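Local coordinates for 4-oxalocrotonate tautomerase (Thermus thermophilus, PDB 3ABF), which belongs to the tautomerase family of the MIF clan, small beta-alpha-beta proteins, and assembles here from six copies of one short chain, at residues K17-V21 and V41-E45. Sequence-based numbering, arbitrary orientation.
Sequences KRELV and VILYE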
# COMPACT_ATOMS: atom_id res chain seq x y z
N LYS A 17 10.77 14.53 12.48
CA LYS A 17 10.11 14.20 11.22
C LYS A 17 10.68 15.11 10.15
O LYS A 17 10.95 14.69 9.03
CB LYS A 17 8.59 14.43 11.34
CG LYS A 17 7.89 13.54 12.36
CD LYS A 17 6.45 13.97 12.64
CE LYS A 17 5.53 13.71 11.47
NZ LYS A 17 4.07 13.80 11.84
N ARG A 18 10.86 16.38 10.51
CA ARG A 18 11.38 17.38 9.60
C ARG A 18 12.78 17.00 9.10
O ARG A 18 13.08 17.13 7.92
CB ARG A 18 11.43 18.74 10.30
CG ARG A 18 11.71 19.91 9.38
CD ARG A 18 11.75 21.24 10.12
NE ARG A 18 10.45 21.64 10.65
CZ ARG A 18 9.96 21.26 11.83
NH1 ARG A 18 10.67 20.46 12.62
NH2 ARG A 18 8.78 21.70 12.23
N GLU A 19 13.62 16.54 10.02
CA GLU A 19 14.99 16.14 9.68
C GLU A 19 14.98 14.87 8.82
O GLU A 19 15.74 14.75 7.86
CB GLU A 19 15.78 15.90 10.96
CG GLU A 19 17.29 15.85 10.78
CD GLU A 19 18.00 15.57 12.09
OE1 GLU A 19 19.25 15.56 12.10
OE2 GLU A 19 17.31 15.37 13.12
N LEU A 20 14.13 13.92 9.19
CA LEU A 20 14.02 12.67 8.46
C LEU A 20 13.66 12.97 7.01
O LEU A 20 14.32 12.50 6.07
CB LEU A 20 12.94 11.79 9.10
CG LEU A 20 12.83 10.34 8.60
CD1 LEU A 20 12.36 10.36 7.16
CD2 LEU A 20 14.16 9.63 8.73
N VAL A 21 12.60 13.75 6.83
CA VAL A 21 12.15 14.13 5.50
C VAL A 21 13.25 14.82 4.69
O VAL A 21 13.34 14.64 3.48
CB VAL A 21 10.91 15.05 5.60
CG1 VAL A 21 10.65 15.73 4.28
CG2 VAL A 21 9.70 14.22 6.01
N VAL A 41 7.60 12.44 0.10
CA VAL A 41 7.73 11.57 1.25
C VAL A 41 6.41 11.55 1.99
O VAL A 41 5.79 12.59 2.22
CB VAL A 41 8.84 12.04 2.20
CG1 VAL A 41 8.94 11.08 3.39
CG2 VAL A 41 10.18 12.08 1.47
N ILE A 42 5.97 10.35 2.34
CA ILE A 42 4.73 10.20 3.08
C ILE A 42 5.07 9.46 4.35
O ILE A 42 5.75 8.42 4.32
CB ILE A 42 3.69 9.37 2.28
CG1 ILE A 42 3.27 10.13 1.02
CG2 ILE A 42 2.48 9.08 3.17
CD1 ILE A 42 2.34 9.33 0.10
N LEU A 43 4.62 10.00 5.47
CA LEU A 43 4.86 9.36 6.74
C LEU A 43 3.57 8.64 7.11
O LEU A 43 2.54 9.28 7.39
CB LEU A 43 5.24 10.38 7.82
CG LEU A 43 6.49 11.22 7.50
CD1 LEU A 43 6.84 12.11 8.69
CD2 LEU A 43 7.66 10.30 7.21
N TYR A 44 3.62 7.32 7.05
CA TYR A 44 2.48 6.49 7.41
C TYR A 44 2.72 6.10 8.86
O TYR A 44 3.43 5.15 9.14
CB TYR A 44 2.46 5.24 6.54
CG TYR A 44 1.41 4.23 6.94
CD1 TYR A 44 1.60 2.87 6.68
CD2 TYR A 44 0.24 4.61 7.60
CE1 TYR A 44 0.66 1.92 7.07
CE2 TYR A 44 -0.70 3.66 8.01
CZ TYR A 44 -0.48 2.32 7.74
OH TYR A 44 -1.39 1.36 8.14
N GLU A 45 2.14 6.87 9.78
CA GLU A 45 2.31 6.63 11.20
C GLU A 45 1.24 5.67 11.71
O GLU A 45 0.03 5.93 11.57
CB GLU A 45 2.25 7.96 11.96
CG GLU A 45 3.37 8.93 11.60
CD GLU A 45 3.24 10.26 12.31
OE1 GLU A 45 2.52 11.15 11.82
OE2 GLU A 45 3.85 10.40 13.39
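The carboxylate of Glu45 is the flat group here, and the ammonium of Lys17 approaches its OE1 obliquely, from above the carboxylate plane: NZ lies 3.1 Å from OE1 of Glu45, about 45° out of that plane. This is a salt bridge with a hydrogen bond in it, made by two side chains that reach for each other from opposite directions, one off the helix and one off the strand. Both charges also look across the subunit boundary. Lys17 NZ forms a second salt bridge with Asp49 of a neighbouring subunit, and Glu45 OE1 accepts its stronger hydrogen bond from Gln50 of that same subunit, so both members of the pair are tied to that subunit.

The lysine gets there by passing over Leu43. Its chain runs out from the helix and bends at chi3 (70°), which brings CE down to 3.5 Å from Leu43 CD1, tighter than ordinary van der Waals contact; the same methyl sits 3.9 Å from Lys17 CB. A single leucine branch therefore supports the aliphatic part of the lysine from its root to the carbon next to the ammonium.

One helical turn on, Val21 carries the apolar packing toward Val41. With CG1 anti to the backbone N, its other methyl, CG2, meets CG1 of Val41 at 4.2 Å and more loosely approaches Leu43 CD1 at 4.5 Å. Alongside, on the neighbouring strand 2-9, Leu4 touches Val41 and Val6 touches Leu43.

The segment axes, 10.3 Å apart at closest approach, run at 137°, nearer antiparallel than parallel. Helix 14-31 links the parallel strands 2-9 and 39-46 and packs on their sheet as the helical connection of a beta-alpha-beta crossover, the unit on which the tautomerase fold is built.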